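Local coordinates for protein cadherin-related family member 2 (Mus musculus, PDB 5CYX) that probably holds neighbouring microvilli of epithelial cells together, forming calcium-dependent complexes with CDHR5 through its extracellular cadherin repeats, at residues P267-I272 with G282-E287; N293-I298 with W319-V324; S240-E245 with G276-N281; F180-L185 with F207-V212. All blocks are in the same frame, centred on the assembly; numbering follows the deposited sequence. Where two conformers were deposited one is given.

Three of the four contacts lie in the third cadherin repeat and one in the second. Contact 4 comes first along the chain, pairing strands 180-189 and 206-213, and its centre is about 46 to 56 Å from the centres of the others. Contact 3 joins strands 240-248 and 277-280; contact 1 interleaves with it in sequence, and strands 270-272 and 277-280 lie side by side in one sheet. Contact 2 follows, pairing strands 295-304 and 315-324 in the facing sheet, its centre about 10 Å from that of contact 1. I322 touches both F270 and I278 between these two sheets. Repeats of this kind, joined through calcium sites, give the ectodomain its elongated shape.

Contact 1: P267-I272 with G282-E287; sequences PGWFDI and GSLDRE
G282 passes close to W269, with the CA atoms of G282 and W269 4.5 Å apart. G282 N faces W269 O at an angle too poor for a hydrogen bond, and a side chain on this glycine would be pressed against G268 O. S283 turns its CB away and brings its carbonyl over one face of the W269 indole, where S283 O lies 3.4 Å above the ring plane and displaced toward the rim. L284 continues over that same face: its CA is 4.1 Å from the centroid of the W269 six-membered ring and only 7° off the normal, a CH-pi contact. With CG anti to the carbonyl carbon (chi1 -48°), the L284 side chain reaches both aromatics, CD2 lying 3.7 Å from W269 CE3 and 3.9 Å from F270 CZ. D285 ends the contact, its N approaching W269 CH2 obliquely at 3.4 Å. An alanine at W269 removes the flat surface beneath S283 and L284 and would probably let this piece of loop shift more freely. No hydrogen bond ties the two segments directly. Instead, W269 and D271 bond through their backbones to N281 and F279, joining strand 270-272, the outermost of its sheet, to strand 277-280, while F270 packs on V296 and I298 of strand 295-304 in the opposite sheet of the cadherin sandwich.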
# COMPACT_ATOMS: atom_id res chain seq x y z
N PRO A 267 -12.74 -51.69 -25.19
CA PRO A 267 -12.02 -51.78 -23.93
C PRO A 267 -11.17 -53.06 -23.86
O PRO A 267 -11.60 -54.11 -24.33
CB PRO A 267 -13.14 -51.83 -22.89
CG PRO A 267 -14.28 -51.10 -23.52
CD PRO A 267 -14.15 -51.30 -25.00
N GLY A 268 -9.96 -52.94 -23.33
CA GLY A 268 -9.04 -54.05 -23.20
C GLY A 268 -8.09 -54.26 -24.36
O GLY A 268 -7.04 -54.87 -24.17
N TRP A 269 -8.42 -53.82 -25.58
CA TRP A 269 -7.56 -54.19 -26.72
C TRP A 269 -6.19 -53.53 -26.64
O TRP A 269 -5.19 -54.16 -27.00
CB TRP A 269 -8.21 -53.89 -28.04
CG TRP A 269 -9.26 -54.86 -28.45
CD1 TRP A 269 -9.95 -55.73 -27.64
CD2 TRP A 269 -9.77 -55.04 -29.76
NE1 TRP A 269 -10.83 -56.46 -28.39
CE2 TRP A 269 -10.75 -56.05 -29.69
CE3 TRP A 269 -9.47 -54.46 -31.01
CZ2 TRP A 269 -11.46 -56.50 -30.83
CZ3 TRP A 269 -10.19 -54.90 -32.14
CH2 TRP A 269 -11.16 -55.91 -32.04
N PHE A 270 -6.15 -52.29 -26.15
CA PHE A 270 -4.90 -51.54 -25.96
C PHE A 270 -4.71 -50.98 -24.55
O PHE A 270 -5.67 -50.63 -23.90
CB PHE A 270 -4.83 -50.39 -26.95
CG PHE A 270 -5.01 -50.82 -28.36
CD1 PHE A 270 -3.95 -51.38 -29.07
CD2 PHE A 270 -6.26 -50.69 -28.99
CE1 PHE A 270 -4.13 -51.80 -30.38
CE2 PHE A 270 -6.44 -51.11 -30.28
CZ PHE A 270 -5.38 -51.66 -30.98
N ASP A 271 -3.46 -50.90 -24.11
CA ASP A 271 -3.10 -50.16 -22.88
C ASP A 271 -1.84 -49.30 -23.18
O ASP A 271 -1.38 -49.26 -24.33
CB ASP A 271 -2.91 -51.12 -21.67
CG ASP A 271 -3.23 -50.46 -20.30
OD1 ASP A 271 -3.43 -49.25 -20.22
OD2 ASP A 271 -3.24 -51.17 -19.25
N ILE A 272 -1.34 -48.58 -22.18
CA ILE A 272 -0.21 -47.67 -22.35
C ILE A 272 0.74 -47.73 -21.13
O ILE A 272 0.27 -47.90 -20.02
CB ILE A 272 -0.71 -46.24 -22.61
CG1 ILE A 272 0.44 -45.35 -23.04
CG2 ILE A 272 -1.44 -45.67 -21.38
CD1 ILE A 272 -0.04 -44.06 -23.67
N GLY A 282 -4.61 -57.26 -25.74
CA GLY A 282 -5.69 -58.22 -25.94
C GLY A 282 -5.69 -58.76 -27.35
O GLY A 282 -4.98 -58.24 -28.23
N SER A 283 -6.47 -59.81 -27.56
CA SER A 283 -6.68 -60.33 -28.90
C SER A 283 -7.38 -59.27 -29.76
O SER A 283 -8.43 -58.76 -29.37
CB SER A 283 -7.52 -61.60 -28.83
OG SER A 283 -7.29 -62.37 -29.97
N LEU A 284 -6.76 -58.90 -30.88
CA LEU A 284 -7.36 -57.98 -31.87
C LEU A 284 -8.11 -58.76 -32.96
O LEU A 284 -7.80 -59.90 -33.23
CB LEU A 284 -6.28 -57.14 -32.55
CG LEU A 284 -5.25 -56.43 -31.67
CD1 LEU A 284 -4.30 -55.63 -32.55
CD2 LEU A 284 -5.92 -55.55 -30.63
N ASP A 285 -9.05 -58.11 -33.62
CA ASP A 285 -9.95 -58.81 -34.55
C ASP A 285 -10.49 -57.85 -35.61
O ASP A 285 -11.52 -57.18 -35.40
CB ASP A 285 -11.06 -59.51 -33.73
CG ASP A 285 -11.99 -60.36 -34.58
OD1 ASP A 285 -11.58 -60.86 -35.66
OD2 ASP A 285 -13.14 -60.54 -34.15
N ARG A 286 -9.78 -57.79 -36.75
CA ARG A 286 -10.10 -56.90 -37.88
C ARG A 286 -11.57 -56.99 -38.33
O ARG A 286 -12.17 -55.98 -38.71
CB ARG A 286 -9.16 -57.21 -39.06
CG ARG A 286 -9.25 -56.29 -40.27
CD ARG A 286 -8.89 -57.00 -41.58
NE ARG A 286 -7.46 -57.29 -41.70
CZ ARG A 286 -6.89 -58.05 -42.65
NH1 ARG A 286 -5.57 -58.25 -42.64
NH2 ARG A 286 -7.62 -58.60 -43.62
N GLU A 287 -12.13 -58.21 -38.27
CA GLU A 287 -13.50 -58.49 -38.74
C GLU A 287 -14.59 -57.82 -37.91
O GLU A 287 -15.58 -57.34 -38.47
CB GLU A 287 -13.76 -60.01 -38.83
CG GLU A 287 -13.32 -60.64 -40.15
CD GLU A 287 -11.86 -60.38 -40.48
OE1 GLU A 287 -11.58 -59.48 -41.32
OE2 GLU A 287 -10.98 -61.05 -39.88

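Contact 2: N293-I298 with W319-V324; sequences NEEVQI and WVTIRV
V296 faces I322 and I298 faces V320 as hydrogen-bonded pairs of an antiparallel hairpin, strands 295-304 and 315-324 of the Greek-key beta-sandwich in the third cadherin repeat. Each pair exchanges two backbone bonds, and a fifth, from V324 N to E294 O at 3.0 Å, carries the ladder to its end. Between them, E295 with R323 and Q297 with T321 form the non-hydrogen-bonded pairs, their side chains on the opposite face of the sheet from V296, I298, V320 and I322. Those four turn into the sandwich, where V296, I298 and I322 all reach F270; V324 CG2 touches V296 CG2 at 4.0 Å.

E295 can be followed outward. Its CB lies 4.0 Å from I322 O; CG comes next to T321 CG2 at 3.8 Å; the carboxylate then crosses the same methyl, with OE1 3.4 Å from T321 CG2. T321 offers that methyl by holding CG2 anti to its own N, with OG1 at chi1 -60°. OE2 of E295 stays 5.2 Å from R323 NE, near the opposite charge without touching it; the R323 guanidinium hydrogen-bonds through NH2 to S228 OG. An alanine in place of E295 would probably leave the T321 methyl less covered and weaken the negative field near R323. Beside it, Q297 CG runs next to T321 OG1. At the far end the W319 indole reaches across to the neighbouring strand: Q297 O sits at the ring's edge, and W319 CE3 comes within 3.5 Å of I298 C.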
# COMPACT_ATOMS: atom_id res chain seq x y z
N ASN A 293 -14.84 -48.78 -39.77
CA ASN A 293 -13.70 -48.36 -40.59
C ASN A 293 -12.36 -49.08 -40.28
O ASN A 293 -11.28 -48.52 -40.51
CB ASN A 293 -13.54 -46.84 -40.47
CG ASN A 293 -13.10 -46.19 -41.77
OD1 ASN A 293 -12.12 -45.46 -41.81
ND2 ASN A 293 -13.86 -46.43 -42.83
N GLU A 294 -12.46 -50.32 -39.79
CA GLU A 294 -11.30 -51.11 -39.33
C GLU A 294 -10.41 -50.37 -38.33
O GLU A 294 -9.18 -50.50 -38.34
CB GLU A 294 -10.49 -51.63 -40.54
CG GLU A 294 -11.33 -52.38 -41.57
CD GLU A 294 -10.73 -53.71 -41.99
OE1 GLU A 294 -9.50 -53.78 -42.25
OE2 GLU A 294 -11.49 -54.71 -42.07
N GLU A 295 -11.05 -49.59 -37.45
CA GLU A 295 -10.37 -48.62 -36.60
C GLU A 295 -10.85 -48.63 -35.16
O GLU A 295 -12.06 -48.70 -34.89
CB GLU A 295 -10.56 -47.21 -37.15
CG GLU A 295 -9.49 -46.77 -38.12
CD GLU A 295 -9.73 -45.37 -38.66
OE1 GLU A 295 -10.61 -44.66 -38.12
OE2 GLU A 295 -9.05 -44.97 -39.63
N VAL A 296 -9.89 -48.51 -34.24
CA VAL A 296 -10.16 -48.29 -32.84
C VAL A 296 -9.77 -46.87 -32.46
O VAL A 296 -8.69 -46.40 -32.81
CB VAL A 296 -9.35 -49.26 -31.97
CG1 VAL A 296 -9.88 -49.26 -30.56
CG2 VAL A 296 -9.43 -50.68 -32.55
N GLN A 297 -10.66 -46.19 -31.73
CA GLN A 297 -10.36 -44.89 -31.13
C GLN A 297 -10.11 -45.07 -29.63
O GLN A 297 -10.85 -45.79 -28.95
CB GLN A 297 -11.50 -43.89 -31.39
CG GLN A 297 -11.61 -43.43 -32.85
CD GLN A 297 -12.29 -42.09 -33.00
OE1 GLN A 297 -13.14 -41.88 -33.89
NE2 GLN A 297 -11.92 -41.15 -32.14
N ILE A 298 -9.07 -44.41 -29.13
CA ILE A 298 -8.55 -44.61 -27.75
C ILE A 298 -8.28 -43.26 -27.09
O ILE A 298 -7.60 -42.43 -27.69
CB ILE A 298 -7.27 -45.50 -27.79
CG1 ILE A 298 -7.56 -46.84 -27.16
CG2 ILE A 298 -6.06 -44.92 -27.07
CD1 ILE A 298 -8.25 -47.78 -28.09
N TRP A 319 -7.71 -38.28 -27.80
CA TRP A 319 -8.09 -39.47 -28.54
C TRP A 319 -7.05 -39.79 -29.60
O TRP A 319 -6.50 -38.88 -30.23
CB TRP A 319 -9.45 -39.25 -29.23
CG TRP A 319 -10.54 -39.23 -28.25
CD1 TRP A 319 -11.01 -38.14 -27.59
CD2 TRP A 319 -11.28 -40.35 -27.76
NE1 TRP A 319 -12.00 -38.51 -26.72
CE2 TRP A 319 -12.19 -39.86 -26.80
CE3 TRP A 319 -11.24 -41.73 -28.02
CZ2 TRP A 319 -13.09 -40.69 -26.12
CZ3 TRP A 319 -12.14 -42.57 -27.34
CH2 TRP A 319 -13.05 -42.03 -26.40
N VAL A 320 -6.85 -41.08 -29.82
CA VAL A 320 -5.88 -41.62 -30.75
C VAL A 320 -6.60 -42.65 -31.61
O VAL A 320 -7.35 -43.49 -31.08
CB VAL A 320 -4.74 -42.39 -30.00
CG1 VAL A 320 -3.80 -43.09 -30.99
CG2 VAL A 320 -3.96 -41.46 -29.08
N THR A 321 -6.33 -42.61 -32.92
CA THR A 321 -6.90 -43.60 -33.84
C THR A 321 -5.88 -44.65 -34.26
O THR A 321 -4.74 -44.34 -34.61
CB THR A 321 -7.48 -42.90 -35.08
OG1 THR A 321 -8.51 -42.02 -34.63
CG2 THR A 321 -8.09 -43.91 -36.02
N ILE A 322 -6.32 -45.91 -34.24
CA ILE A 322 -5.44 -47.05 -34.53
C ILE A 322 -6.07 -47.98 -35.56
O ILE A 322 -7.18 -48.50 -35.34
CB ILE A 322 -5.13 -47.86 -33.26
CG1 ILE A 322 -4.42 -46.97 -32.23
CG2 ILE A 322 -4.28 -49.08 -33.61
CD1 ILE A 322 -4.08 -47.68 -30.93
N ARG A 323 -5.33 -48.24 -36.63
CA ARG A 323 -5.83 -49.00 -37.78
C ARG A 323 -5.44 -50.46 -37.59
O ARG A 323 -4.26 -50.76 -37.48
CB ARG A 323 -5.23 -48.46 -39.10
CG ARG A 323 -5.33 -46.94 -39.25
CD ARG A 323 -4.56 -46.35 -40.43
NE ARG A 323 -3.88 -45.12 -40.00
CZ ARG A 323 -2.58 -44.99 -39.70
NH1 ARG A 323 -1.72 -46.00 -39.81
NH2 ARG A 323 -2.12 -43.81 -39.29
N VAL A 324 -6.44 -51.35 -37.55
CA VAL A 324 -6.20 -52.80 -37.45
C VAL A 324 -5.93 -53.40 -38.86
O VAL A 324 -6.87 -53.64 -39.62
CB VAL A 324 -7.34 -53.55 -36.70
CG1 VAL A 324 -6.96 -55.01 -36.47
CG2 VAL A 324 -7.61 -52.90 -35.35

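Contact 3: S240-E245 with G276-N281; sequences SVLTVE and GVIFVN
L242 and I278 stand shoulder to shoulder, and their ends interlock: L242 CD2 rests 3.7 Å from I278 CD1 and 3.9 Å from I278 CB, filling the notch where the isoleucine branches. To get there L242 takes a crowded first torsion, CG between the backbone N and the carbonyl carbon (chi1 78°). V241 fills the next hollow along. Its CB leans against I278 O at 3.4 Å, and its CG2 touches V280 CG2 where the two side chains cross at about a right angle. Both V241 and L242 stand opposite the single residue I278, a beta bulge in strand 240-248 where it pairs antiparallel with strand 277-280, within one sheet of the third repeat's cadherin sandwich. The backbone bonds fit this extra residue: V241 N donates to I278 O, while I278 N donates to L242 O in a nearly straight bond of 2.9 Å. On the other side of the sheet V277 spreads its two methyls between two hydroxyls, CG1 toward S240 OG and CG2 toward T243 OG1, each 3.9 Å away. Past T243 the hollow is made by a missing side chain. G276 has a positive phi (84°), and any CB there would run into V244 O; with none, V244 N closes a 3.0 Å bond to G276 O, and V244 CG2 settles against that same oxygen. Inward, I278 and V244 both pack on I272 and V300.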
# COMPACT_ATOMS: atom_id res chain seq x y z
N SER A 240 4.39 -53.04 -29.48
CA SER A 240 4.32 -51.58 -29.59
C SER A 240 3.49 -51.16 -30.80
O SER A 240 3.56 -51.78 -31.85
CB SER A 240 5.70 -50.96 -29.77
OG SER A 240 6.50 -51.19 -28.65
N VAL A 241 2.73 -50.10 -30.62
CA VAL A 241 1.90 -49.55 -31.67
C VAL A 241 2.38 -48.13 -31.99
O VAL A 241 2.65 -47.82 -33.15
CB VAL A 241 0.43 -49.56 -31.24
CG1 VAL A 241 -0.47 -48.97 -32.33
CG2 VAL A 241 0.01 -50.98 -30.94
N LEU A 242 2.46 -47.27 -30.98
CA LEU A 242 3.06 -45.94 -31.13
C LEU A 242 3.35 -45.31 -29.78
O LEU A 242 2.81 -45.73 -28.74
CB LEU A 242 2.17 -44.99 -31.93
CG LEU A 242 0.97 -44.35 -31.22
CD1 LEU A 242 0.46 -43.19 -32.04
CD2 LEU A 242 -0.12 -45.38 -30.94
N THR A 243 4.16 -44.26 -29.82
CA THR A 243 4.49 -43.45 -28.67
C THR A 243 3.79 -42.11 -28.76
O THR A 243 3.89 -41.42 -29.78
CB THR A 243 5.99 -43.20 -28.64
OG1 THR A 243 6.64 -44.45 -28.86
CG2 THR A 243 6.44 -42.60 -27.28
N VAL A 244 3.08 -41.75 -27.69
CA VAL A 244 2.59 -40.38 -27.51
C VAL A 244 3.43 -39.72 -26.45
O VAL A 244 4.06 -40.39 -25.64
CB VAL A 244 1.09 -40.29 -27.14
CG1 VAL A 244 0.24 -40.79 -28.30
CG2 VAL A 244 0.76 -41.08 -25.89
N GLU A 245 3.42 -38.39 -26.47
CA GLU A 245 4.13 -37.59 -25.50
C GLU A 245 3.32 -36.35 -25.12
O GLU A 245 2.74 -35.67 -25.97
CB GLU A 245 5.49 -37.20 -26.05
CG GLU A 245 6.43 -36.63 -24.99
CD GLU A 245 7.79 -36.24 -25.52
OE1 GLU A 245 8.62 -35.76 -24.73
OE2 GLU A 245 8.05 -36.41 -26.73
N GLY A 276 4.64 -43.46 -22.29
CA GLY A 276 3.80 -43.07 -23.43
C GLY A 276 3.63 -44.09 -24.55
O GLY A 276 2.99 -43.80 -25.56
N VAL A 277 4.18 -45.29 -24.37
CA VAL A 277 4.10 -46.32 -25.40
C VAL A 277 2.83 -47.13 -25.25
O VAL A 277 2.59 -47.80 -24.20
CB VAL A 277 5.27 -47.31 -25.34
CG1 VAL A 277 5.07 -48.41 -26.39
CG2 VAL A 277 6.60 -46.61 -25.56
N ILE A 278 2.09 -47.15 -26.34
CA ILE A 278 0.81 -47.83 -26.46
C ILE A 278 1.04 -49.22 -27.04
O ILE A 278 1.63 -49.37 -28.11
CB ILE A 278 -0.16 -47.03 -27.36
CG1 ILE A 278 -0.58 -45.73 -26.65
CG2 ILE A 278 -1.37 -47.88 -27.76
CD1 ILE A 278 -1.30 -44.73 -27.53
N PHE A 279 0.54 -50.23 -26.34
CA PHE A 279 0.78 -51.61 -26.69
C PHE A 279 -0.50 -52.43 -26.84
O PHE A 279 -1.56 -52.08 -26.29
CB PHE A 279 1.72 -52.28 -25.69
CG PHE A 279 1.26 -52.24 -24.24
CD1 PHE A 279 0.49 -53.27 -23.70
CD2 PHE A 279 1.65 -51.20 -23.39
CE1 PHE A 279 0.12 -53.28 -22.36
CE2 PHE A 279 1.26 -51.17 -22.06
CZ PHE A 279 0.50 -52.23 -21.53
N VAL A 280 -0.37 -53.55 -27.57
CA VAL A 280 -1.45 -54.53 -27.72
C VAL A 280 -1.64 -55.25 -26.37
O VAL A 280 -0.68 -55.84 -25.83
CB VAL A 280 -1.13 -55.54 -28.85
CG1 VAL A 280 -2.07 -56.75 -28.80
CG2 VAL A 280 -1.20 -54.84 -30.22
N ASN A 281 -2.87 -55.20 -25.86
CA ASN A 281 -3.21 -55.69 -24.52
C ASN A 281 -4.33 -56.75 -24.55
O ASN A 281 -4.93 -57.10 -23.52
CB ASN A 281 -3.63 -54.47 -23.73
CG ASN A 281 -3.85 -54.74 -22.27
OD1 ASN A 281 -2.92 -55.15 -21.51
ND2 ASN A 281 -5.08 -54.46 -21.83

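Contact 4: F180-L185 with F207-V212; sequences FYQLEL and FVSISV
Two side chains of the neighbouring strand approach the F207 ring obliquely. The Q182 amide comes in with its plane 80° from that of the ring, NE2 lying 3.3 Å from F207 CD2; the glutamine gets there because its CG stands opposite the backbone N (chi1 -176°) and the chain runs on extended. E184 keeps company with the ring along its length, with CB 3.7 Å from F207 CE2 and the carboxylate turned 42° from the ring plane. Y181 is met at its edge: V212 CG2 sits near the ring plane, 3.9 Å from Y181 CE1, and F158 also packs edge-to-face with the tyrosine. F180 lies near S209 and I210 but is modelled in two conformations, so its details are doubtful.

Behind these groups the strands 180-189 and 206-213 pair antiparallel in the second cadherin repeat. Y181 and I210 exchange two backbone bonds, as do L183 and V208; L183 N to V208 O, at 2.8 Å, is nearly straight. The face with Y181, L183, V208 and I210 is buried, and packing there is tight, L183 CD1 pressing to 3.4 Å from I210 CD1. V212, whose side chain is about 8 Å from a bound calcium ion, touches E116, a ligand of a calcium ion at the link to the third repeat.

Chemically the sheet is two-sided: branched aliphatics and the tyrosine are sealed inside, while on the outer face Q182 and E184 lay their side chains against F207, which probably shields part of this aromatic ring from solvent.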
# COMPACT_ATOMS: atom_id res chain seq x y z
N PHE A 180 12.21 -13.28 -14.92
CA PHE A 180 13.14 -12.33 -14.31
C PHE A 180 12.73 -10.88 -14.58
O PHE A 180 12.15 -10.56 -15.63
CB PHE A 180 14.58 -12.59 -14.83
CG PHE A 180 15.65 -11.73 -14.18
CD1 PHE A 180 16.24 -12.10 -12.98
CD2 PHE A 180 16.11 -10.57 -14.81
CE1 PHE A 180 17.24 -11.33 -12.40
CE2 PHE A 180 17.11 -9.79 -14.23
CZ PHE A 180 17.67 -10.17 -13.03
N TYR A 181 13.03 -10.03 -13.62
CA TYR A 181 12.91 -8.60 -13.76
C TYR A 181 14.10 -7.94 -13.07
O TYR A 181 14.61 -8.45 -12.09
CB TYR A 181 11.61 -8.04 -13.17
CG TYR A 181 10.34 -8.65 -13.74
CD1 TYR A 181 9.79 -9.78 -13.16
CD2 TYR A 181 9.67 -8.07 -14.83
CE1 TYR A 181 8.69 -10.38 -13.69
CE2 TYR A 181 8.54 -8.64 -15.36
CZ TYR A 181 8.05 -9.78 -14.79
OH TYR A 181 6.93 -10.38 -15.28
N GLN A 182 14.50 -6.81 -13.61
CA GLN A 182 15.44 -5.94 -13.01
C GLN A 182 14.81 -4.56 -12.92
O GLN A 182 14.46 -3.96 -13.94
CB GLN A 182 16.72 -5.85 -13.84
CG GLN A 182 17.78 -5.00 -13.16
CD GLN A 182 18.95 -4.71 -14.08
OE1 GLN A 182 19.68 -5.62 -14.41
NE2 GLN A 182 19.12 -3.47 -14.50
N LEU A 183 14.75 -4.05 -11.71
CA LEU A 183 14.18 -2.76 -11.43
C LEU A 183 15.34 -1.84 -11.15
O LEU A 183 16.25 -2.21 -10.38
CB LEU A 183 13.31 -2.82 -10.19
CG LEU A 183 11.93 -3.45 -10.21
CD1 LEU A 183 11.95 -4.91 -10.57
CD2 LEU A 183 11.33 -3.27 -8.83
N GLU A 184 15.30 -0.65 -11.73
CA GLU A 184 16.19 0.43 -11.37
C GLU A 184 15.42 1.43 -10.47
O GLU A 184 14.37 1.88 -10.87
CB GLU A 184 16.68 1.14 -12.62
CG GLU A 184 17.42 2.42 -12.33
CD GLU A 184 17.97 3.08 -13.57
OE1 GLU A 184 17.87 2.51 -14.69
OE2 GLU A 184 18.58 4.14 -13.40
N LEU A 185 15.99 1.80 -9.32
CA LEU A 185 15.35 2.78 -8.40
C LEU A 185 16.23 3.96 -8.14
O LEU A 185 17.45 3.93 -8.39
CB LEU A 185 15.06 2.17 -7.02
CG LEU A 185 14.72 0.71 -6.94
CD1 LEU A 185 14.55 0.32 -5.46
CD2 LEU A 185 13.45 0.41 -7.69
N PHE A 207 19.84 -1.03 -8.20
CA PHE A 207 19.17 -2.08 -8.94
C PHE A 207 18.71 -3.28 -8.10
O PHE A 207 19.40 -3.73 -7.16
CB PHE A 207 20.09 -2.57 -10.06
CG PHE A 207 20.47 -1.48 -11.02
CD1 PHE A 207 21.57 -0.67 -10.77
CD2 PHE A 207 19.71 -1.26 -12.17
CE1 PHE A 207 21.94 0.32 -11.67
CE2 PHE A 207 20.07 -0.26 -13.08
CZ PHE A 207 21.18 0.53 -12.83
N VAL A 208 17.49 -3.73 -8.39
CA VAL A 208 16.91 -4.91 -7.77
C VAL A 208 16.57 -5.95 -8.81
O VAL A 208 15.67 -5.73 -9.67
CB VAL A 208 15.64 -4.57 -6.95
CG1 VAL A 208 15.18 -5.80 -6.16
CG2 VAL A 208 15.96 -3.43 -6.02
N SER A 209 17.28 -7.06 -8.71
CA SER A 209 17.09 -8.23 -9.54
C SER A 209 16.12 -9.19 -8.90
O SER A 209 16.38 -9.69 -7.79
CB SER A 209 18.42 -8.94 -9.74
OG SER A 209 19.32 -8.03 -10.35
N ILE A 210 15.00 -9.45 -9.59
CA ILE A 210 13.96 -10.36 -9.10
C ILE A 210 13.89 -11.65 -9.89
O ILE A 210 13.61 -11.59 -11.07
CB ILE A 210 12.60 -9.65 -9.10
CG1 ILE A 210 12.70 -8.35 -8.29
CG2 ILE A 210 11.52 -10.56 -8.51
CD1 ILE A 210 11.52 -7.47 -8.43
N SER A 211 14.14 -12.82 -9.27
CA SER A 211 13.86 -14.11 -9.92
C SER A 211 12.43 -14.60 -9.57
O SER A 211 12.06 -14.61 -8.42
CB SER A 211 14.88 -15.19 -9.55
OG SER A 211 16.17 -14.66 -9.70
N VAL A 212 11.66 -14.99 -10.57
CA VAL A 212 10.37 -15.59 -10.36
C VAL A 212 10.50 -17.08 -10.41
O VAL A 212 11.08 -17.61 -11.37
CB VAL A 212 9.39 -15.15 -11.46
CG1 VAL A 212 7.98 -15.66 -11.13
CG2 VAL A 212 9.41 -13.64 -11.59